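Local atomic coordinates of lipolytic enzyme, G-D-S-L family (Bacteroides thetaiotaomicron, PDB entry 7BR2), a protein that metabolises the drug diltiazem as a gut bacterial serine esterase of the SGNH (GDSL) hydrolase family. Residues S283-S286 with Q287-I291; F376-K380 with G381-A385; N386-K389 with A390-M394. One frame throughout, in Å; residues are numbered along the deposited sequence.

Interaction 1: residues S283-S286 with Q287-I291; sequences SKKS and QAEVI
Lys-285 reaches the following turn through the root of its side chain, its CB lying 4.1 Å from CG of Glu-289. Beyond that point the two chains part. CG of Lys-285 stands beside its own backbone N, and a bend at chi3 (-80°) carries the ammonium off to a salt bridge with Asp-211 on helix 210-223. NZ therefore stays 6.6 Å from OE2 of Glu-289, near enough for a probable weak electrostatic attraction but not in contact. The backbone here is tied to the same region: Asp-209 accepts from Lys-285 N, and Asn-210 donates to Lys-285 O.

Ser-286, the next residue, is buried and does most of the work. Its carbonyl O accepts from Glu-289 N at 3.1 Å, a rather bent bond (N-H...O 139°) whose donor sits well above the carbonyl plane. Its hydroxyl, placed between backbone N and carbonyl carbon by chi1 of 67°, swings forward over the start of the turn. OG of Ser-286 comes 3.4 Å from CB of Ala-288 and receives a second, weak bond from Glu-289 N at 3.5 Å. The amide of Glu-289 is shared in this way between two oxygens of one serine. The CB of Glu-289 is also close, 3.2 Å from Ser-286 O.

The bond from residue i+3 back to the carbonyl is that of a 3-10 turn, repeated by Ile-291 N to Ala-288 O; with the weak OG bond from the same Glu-289 amide, the turn opened by Ser-286 resembles an ST motif. It sits in the loop between strand 260-267 and helix 296-300, beside helix 210-223 of this SGNH-family hydrolase.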
loop_
_atom_site.group_PDB
_atom_site.type_symbol
_atom_site.label_atom_id
_atom_site.label_comp_id
_atom_site.label_asym_id
_atom_site.label_seq_id
_atom_site.Cartn_x
_atom_site.Cartn_y
_atom_site.Cartn_z
ATOM N N SER A 283 10.975 -10.124 -8.792
ATOM C CA SER A 283 11.180 -8.969 -7.930
ATOM C C SER A 283 12.662 -8.701 -7.710
ATOM O O SER A 283 13.473 -9.625 -7.608
ATOM C CB SER A 283 10.492 -9.168 -6.582
ATOM O OG SER A 283 10.654 -8.024 -5.775
ATOM N N LYS A 284 13.011 -7.426 -7.627
ATOM C CA LYS A 284 14.384 -7.034 -7.344
ATOM C C LYS A 284 14.539 -6.076 -6.179
ATOM O O LYS A 284 15.633 -6.008 -5.606
ATOM C CB LYS A 284 15.027 -6.389 -8.584
ATOM C CG LYS A 284 15.279 -7.330 -9.752
ATOM C CD LYS A 284 16.438 -8.246 -9.394
ATOM C CE LYS A 284 16.435 -9.551 -10.166
ATOM N NZ LYS A 284 17.694 -10.298 -9.868
ATOM N N LYS A 285 13.490 -5.377 -5.775
ATOM C CA LYS A 285 13.592 -4.410 -4.702
ATOM C C LYS A 285 12.492 -4.678 -3.689
ATOM O O LYS A 285 11.376 -5.078 -4.043
ATOM C CB LYS A 285 13.483 -2.981 -5.245
ATOM C CG LYS A 285 14.597 -2.612 -6.218
ATOM C CD LYS A 285 14.319 -1.275 -6.907
ATOM C CE LYS A 285 13.333 -1.439 -8.055
ATOM N NZ LYS A 285 12.894 -0.113 -8.582
ATOM N N SER A 286 12.808 -4.435 -2.427
ATOM C CA SER A 286 11.908 -4.752 -1.333
ATOM C C SER A 286 11.091 -3.527 -0.950
ATOM O O SER A 286 11.348 -2.415 -1.410
ATOM C CB SER A 286 12.703 -5.263 -0.130
ATOM O OG SER A 286 13.510 -4.231 0.416
ATOM N N GLN A 287 10.051 -3.766 -0.141
ATOM C CA GLN A 287 9.337 -2.672 0.509
ATOM C C GLN A 287 10.329 -1.711 1.190
ATOM O O GLN A 287 10.151 -0.482 1.154
ATOM C CB GLN A 287 8.310 -3.273 1.498
ATOM C CG GLN A 287 7.390 -2.299 2.222
ATOM C CD GLN A 287 6.611 -2.965 3.358
ATOM O OE1 GLN A 287 6.887 -4.104 3.722
ATOM N NE2 GLN A 287 5.663 -2.236 3.944
ATOM N N ALA A 288 11.377 -2.268 1.822
ATOM C CA ALA A 288 12.335 -1.467 2.587
ATOM C C ALA A 288 13.063 -0.453 1.728
ATOM O O ALA A 288 13.446 0.622 2.217
ATOM C CB ALA A 288 13.332 -2.406 3.292
ATOM N N GLU A 289 13.213 -0.759 0.440
ATOM C CA GLU A 289 13.861 0.156 -0.472
ATOM C C GLU A 289 13.196 1.511 -0.485
ATOM O O GLU A 289 13.872 2.504 -0.796
ATOM C CB GLU A 289 13.795 -0.456 -1.885
ATOM C CG GLU A 289 14.483 0.303 -2.980
ATOM C CD GLU A 289 15.959 0.087 -2.945
ATOM O OE1 GLU A 289 16.388 -1.005 -2.514
ATOM O OE2 GLU A 289 16.676 1.035 -3.345
ATOM N N VAL A 290 11.959 1.597 0.018
ATOM C CA VAL A 290 11.264 2.883 0.043
ATOM C C VAL A 290 12.094 3.931 0.755
ATOM O O VAL A 290 12.029 5.122 0.416
ATOM C CB VAL A 290 9.874 2.774 0.724
ATOM C CG1 VAL A 290 10.008 2.620 2.246
ATOM C CG2 VAL A 290 9.017 3.995 0.424
ATOM N N ILE A 291 12.916 3.515 1.727
ATOM C CA ILE A 291 13.632 4.519 2.510
ATOM C C ILE A 291 14.622 5.306 1.663
ATOM O O ILE A 291 14.919 6.445 1.996
ATOM C CB ILE A 291 14.311 3.913 3.743
ATOM C CG1 ILE A 291 15.490 3.020 3.380
ATOM C CG2 ILE A 291 13.295 3.160 4.593
ATOM C CD1 ILE A 291 16.103 2.362 4.618
#

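Interaction 2: residues F376-K380 with G381-A385; sequences FFQQK and GLLFA
The ring of Phe-377 meets Leu-382 at an oblique angle, CD1 lying 4.0 Å from the leucine CB. Both residues keep CG beside their own backbone N (chi1 -78° and -72°), and Leu-382 lays its CG 3.6 Å from Lys-380 O. One face of the Phe-377 ring is covered by Phe-376, whose CD2 sits over the centre, 3.6 Å above the plane. Lys-380 in turn rests its CG over a face of the Phe-376 ring, toward the rim.

The backbone between these groups is a Schellman motif ending helix 344-377. Leu-382 N bonds Phe-377 O at 2.9 Å, Gly-381 N bonds Gln-378 O at 3.1 Å, and Gly-381 is the C-prime residue with positive phi (66°). Phe-377 O also takes Lys-380 N, from the opposite face of its plane.

Gln-378 and Leu-383, each with CG anti to N, lie side by side and point the same way. NE2 of the glutamine comes 4.0 Å from CD2 of the leucine, while its OE1 accepts from Lys-69. The chain then makes a type II turn from Leu-382 to Ala-385, in which CD1 of Leu-383 sits over the centre of the Phe-384 ring.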
loop_
_atom_site.group_PDB
_atom_site.type_symbol
_atom_site.label_atom_id
_atom_site.label_comp_id
_atom_site.label_asym_id
_atom_site.label_seq_id
_atom_site.Cartn_x
_atom_site.Cartn_y
_atom_site.Cartn_z
ATOM N N PHE A 376 -13.862 -14.377 -17.841
ATOM C CA PHE A 376 -14.269 -15.468 -18.726
ATOM C C PHE A 376 -15.756 -15.816 -18.606
ATOM O O PHE A 376 -16.477 -15.794 -19.609
ATOM C CB PHE A 376 -13.424 -16.722 -18.487
ATOM C CG PHE A 376 -13.890 -17.904 -19.266
ATOM C CD1 PHE A 376 -13.660 -17.983 -20.633
ATOM C CD2 PHE A 376 -14.567 -18.943 -18.643
ATOM C CE1 PHE A 376 -14.093 -19.075 -21.365
ATOM C CE2 PHE A 376 -14.997 -20.039 -19.370
ATOM C CZ PHE A 376 -14.759 -20.105 -20.737
ATOM N N PHE A 377 -16.233 -16.136 -17.396
ATOM C CA PHE A 377 -17.569 -16.725 -17.270
ATOM C C PHE A 377 -18.684 -15.733 -17.573
ATOM O O PHE A 377 -19.719 -16.135 -18.110
ATOM C CB PHE A 377 -17.764 -17.329 -15.875
ATOM C CG PHE A 377 -17.092 -18.645 -15.711
ATOM C CD1 PHE A 377 -17.465 -19.716 -16.507
ATOM C CD2 PHE A 377 -16.083 -18.824 -14.778
ATOM C CE1 PHE A 377 -16.835 -20.942 -16.392
ATOM C CE2 PHE A 377 -15.450 -20.058 -14.649
ATOM C CZ PHE A 377 -15.829 -21.118 -15.458
ATOM N N GLN A 378 -18.493 -14.448 -17.262
ATOM C CA GLN A 378 -19.532 -13.454 -17.529
ATOM C C GLN A 378 -19.887 -13.400 -19.011
ATOM O O GLN A 378 -21.063 -13.316 -19.378
ATOM C CB GLN A 378 -19.080 -12.078 -17.055
ATOM C CG GLN A 378 -20.170 -11.024 -17.141
ATOM C CD GLN A 378 -19.738 -9.685 -16.560
ATOM O OE1 GLN A 378 -18.569 -9.319 -16.624
ATOM N NE2 GLN A 378 -20.688 -8.955 -15.971
ATOM N N GLN A 379 -18.885 -13.438 -19.884
ATOM C CA GLN A 379 -19.167 -13.370 -21.309
ATOM C C GLN A 379 -19.862 -14.630 -21.807
ATOM O O GLN A 379 -20.488 -14.600 -22.876
ATOM C CB GLN A 379 -17.871 -13.141 -22.077
ATOM C CG GLN A 379 -17.210 -11.742 -21.916
ATOM C CD GLN A 379 -16.926 -11.323 -20.453
ATOM O OE1 GLN A 379 -17.523 -10.349 -19.941
ATOM N NE2 GLN A 379 -16.071 -12.099 -19.761
ATOM N N LYS A 380 -19.804 -15.724 -21.042
ATOM C CA LYS A 380 -20.481 -16.961 -21.401
ATOM C C LYS A 380 -21.825 -17.113 -20.720
ATOM O O LYS A 380 -22.435 -18.187 -20.821
ATOM C CB LYS A 380 -19.604 -18.175 -21.087
ATOM C CG LYS A 380 -18.248 -18.133 -21.774
ATOM C CD LYS A 380 -18.436 -18.445 -23.262
ATOM C CE LYS A 380 -17.108 -18.734 -23.944
ATOM N NZ LYS A 380 -16.500 -17.459 -24.438
ATOM N N GLY A 381 -22.343 -16.046 -20.112
ATOM C CA GLY A 381 -23.620 -16.139 -19.422
ATOM C C GLY A 381 -23.584 -17.045 -18.212
ATOM O O GLY A 381 -24.612 -17.631 -17.845
ATOM N N LEU A 382 -22.421 -17.168 -17.568
ATOM C CA LEU A 382 -22.260 -18.099 -16.462
ATOM C C LEU A 382 -21.645 -17.421 -15.240
ATOM O O LEU A 382 -21.096 -18.100 -14.370
ATOM C CB LEU A 382 -21.410 -19.294 -16.903
ATOM C CG LEU A 382 -22.149 -20.245 -17.852
ATOM C CD1 LEU A 382 -21.194 -21.158 -18.584
ATOM C CD2 LEU A 382 -23.174 -21.049 -17.061
ATOM N N LEU A 383 -21.777 -16.104 -15.133
ATOM C CA LEU A 383 -21.248 -15.385 -13.983
ATOM C C LEU A 383 -21.815 -15.972 -12.690
ATOM O O LEU A 383 -23.037 -16.039 -12.515
ATOM C CB LEU A 383 -21.591 -13.898 -14.099
ATOM C CG LEU A 383 -21.119 -13.023 -12.933
ATOM C CD1 LEU A 383 -19.588 -13.073 -12.795
ATOM C CD2 LEU A 383 -21.584 -11.587 -13.096
ATOM N N PHE A 384 -20.924 -16.431 -11.807
ATOM C CA PHE A 384 -21.279 -17.007 -10.507
ATOM C C PHE A 384 -22.111 -18.285 -10.639
ATOM O O PHE A 384 -22.752 -18.711 -9.672
ATOM C CB PHE A 384 -22.024 -15.986 -9.624
ATOM C CG PHE A 384 -21.204 -14.774 -9.259
ATOM C CD1 PHE A 384 -19.843 -14.886 -8.990
ATOM C CD2 PHE A 384 -21.786 -13.514 -9.232
ATOM C CE1 PHE A 384 -19.081 -13.758 -8.648
ATOM C CE2 PHE A 384 -21.029 -12.370 -8.897
ATOM C CZ PHE A 384 -19.678 -12.494 -8.611
ATOM N N ALA A 385 -22.114 -18.908 -11.823
ATOM C CA ALA A 385 -22.834 -20.170 -11.990
ATOM C C ALA A 385 -22.257 -21.247 -11.075
ATOM O O ALA A 385 -22.995 -21.890 -10.318
ATOM C CB ALA A 385 -22.788 -20.619 -13.455
#

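Interaction 3: residues N386-K389 with A390-M394; sequences NDRK and AIEVM
A chi1 of 56° sets the carboxylate of Asp-387 between its backbone N and carbonyl carbon, folding OD1 back to accept from Ala-390 N at 2.9 Å. This is the N-cap of helix 388-397: the side chain satisfies an amide of the first turn, and the donor arrives nearly along the C-O axis of OD1. The same residue's carbonyl O takes Ile-391 N at 3.0 Å, so Asp-387 grips the helix start with both its backbone and its side chain. The methyl of Ala-390 is held close, 3.4 Å from OD1 of Asp-387.

Arg-388 leaves the backbone with CG anti to N (chi1 170°), then bends at chi2 and chi3 so that its guanidinium folds back across Ile-391. Glu-392 runs across the arginine chain at about a right angle; its OE2 meets the aliphatic part, 3.5 Å from CG of Arg-388, and remains 5.1 Å from NE. The opposite charges are thus near without forming a salt bridge, and their attraction is probably modest at this exposed site. Against the guanidinium lies a methyl: Ile-391 CD1 sits over the centre of one face, 3.7 Å above the plane.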
loop_
_atom_site.group_PDB
_atom_site.type_symbol
_atom_site.label_atom_id
_atom_site.label_comp_id
_atom_site.label_asym_id
_atom_site.label_seq_id
_atom_site.Cartn_x
_atom_site.Cartn_y
_atom_site.Cartn_z
ATOM N N ASN A 386 -20.935 -21.433 -11.119
ATOM C CA ASN A 386 -20.206 -22.333 -10.227
ATOM C C ASN A 386 -20.838 -23.719 -10.207
ATOM O O ASN A 386 -21.054 -24.316 -9.148
ATOM C CB ASN A 386 -20.116 -21.730 -8.818
ATOM C CG ASN A 386 -19.193 -20.520 -8.765
ATOM O OD1 ASN A 386 -18.223 -20.433 -9.506
ATOM N ND2 ASN A 386 -19.517 -19.571 -7.921
ATOM N N ASP A 387 -21.129 -24.237 -11.402
ATOM C CA ASP A 387 -21.879 -25.479 -11.553
ATOM C C ASP A 387 -21.295 -26.299 -12.700
ATOM O O ASP A 387 -20.254 -25.963 -13.268
ATOM C CB ASP A 387 -23.364 -25.178 -11.807
ATOM C CG ASP A 387 -23.579 -24.271 -13.022
ATOM O OD1 ASP A 387 -22.622 -24.002 -13.789
ATOM O OD2 ASP A 387 -24.720 -23.858 -13.244
ATOM N N ARG A 388 -22.025 -27.357 -13.084
ATOM C CA ARG A 388 -21.550 -28.272 -14.116
ATOM C C ARG A 388 -21.481 -27.592 -15.475
ATOM O O ARG A 388 -20.566 -27.865 -16.258
ATOM C CB ARG A 388 -22.440 -29.516 -14.190
ATOM C CG ARG A 388 -22.170 -30.423 -15.399
ATOM C CD ARG A 388 -20.763 -31.042 -15.388
ATOM N NE ARG A 388 -20.384 -31.477 -14.046
ATOM C CZ ARG A 388 -19.178 -31.913 -13.688
ATOM N NH1 ARG A 388 -18.199 -32.004 -14.572
ATOM N NH2 ARG A 388 -18.961 -32.271 -12.434
ATOM N N LYS A 389 -22.439 -26.712 -15.790
ATOM C CA LYS A 389 -22.327 -26.011 -17.063
ATOM C C LYS A 389 -21.123 -25.065 -17.072
ATOM O O LYS A 389 -20.494 -24.871 -18.124
ATOM C CB LYS A 389 -23.616 -25.265 -17.394
ATOM C CG LYS A 389 -23.586 -24.695 -18.822
ATOM C CD LYS A 389 -24.829 -23.874 -19.140
ATOM C CE LYS A 389 -24.917 -23.517 -20.624
ATOM N NZ LYS A 389 -26.293 -23.858 -21.153
ATOM N N ALA A 390 -20.774 -24.484 -15.921
ATOM C CA ALA A 390 -19.548 -23.694 -15.844
ATOM C C ALA A 390 -18.329 -24.558 -16.151
ATOM O O ALA A 390 -17.458 -24.172 -16.943
ATOM C CB ALA A 390 -19.413 -23.053 -14.460
ATOM N N ILE A 391 -18.260 -25.739 -15.521
ATOM C CA ILE A 391 -17.161 -26.666 -15.763
ATOM C C ILE A 391 -17.089 -27.040 -17.235
ATOM O O ILE A 391 -15.998 -27.121 -17.818
ATOM C CB ILE A 391 -17.299 -27.915 -14.876
ATOM C CG1 ILE A 391 -17.208 -27.547 -13.395
ATOM C CG2 ILE A 391 -16.252 -28.963 -15.260
ATOM C CD1 ILE A 391 -17.614 -28.687 -12.447
ATOM N N GLU A 392 -18.245 -27.298 -17.849
ATOM C CA GLU A 392 -18.278 -27.737 -19.239
ATOM C C GLU A 392 -17.746 -26.654 -20.167
ATOM O O GLU A 392 -16.948 -26.934 -21.070
ATOM C CB GLU A 392 -19.704 -28.141 -19.625
ATOM C CG GLU A 392 -20.036 -29.573 -19.246
ATOM C CD GLU A 392 -21.520 -29.869 -19.271
ATOM O OE1 GLU A 392 -22.306 -28.987 -19.679
ATOM O OE2 GLU A 392 -21.898 -30.993 -18.867
ATOM N N VAL A 393 -18.209 -25.411 -19.984
ATOM C CA VAL A 393 -17.769 -24.338 -20.876
ATOM C C VAL A 393 -16.284 -24.041 -20.673
ATOM O O VAL A 393 -15.530 -23.831 -21.641
ATOM C CB VAL A 393 -18.653 -23.092 -20.689
ATOM C CG1 VAL A 393 -18.034 -21.884 -21.333
ATOM C CG2 VAL A 393 -20.041 -23.361 -21.273
ATOM N N MET A 394 -15.827 -24.045 -19.422
ATOM C CA MET A 394 -14.400 -23.851 -19.186
ATOM C C MET A 394 -13.580 -24.940 -19.862
ATOM O O MET A 394 -12.539 -24.661 -20.473
ATOM C CB MET A 394 -14.099 -23.806 -17.689
ATOM C CG MET A 394 -12.604 -23.826 -17.406
ATOM S SD MET A 394 -12.228 -23.789 -15.653
ATOM C CE MET A 394 -12.487 -22.069 -15.290
#

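In the fold
Along the chain the three interactions come strictly in series, none nested in or crossing another, and each joins neighbouring residues round a turn. Interaction 1 shapes the loop between strand 260-267 and helix 296-300, near helix 210-223. Much later, interaction 2 ends the long helix 344-377, and interaction 3 starts helix 388-397, so together they frame the short connection between successive helices. Those two have centres about 9 Å apart and pack on each other: Phe-377 meets Ala-390 and Met-394, while Phe-376 and Leu-382 meet Val-393. Interaction 1 stands well apart, its nearest atoms about 27 Å from either of the others.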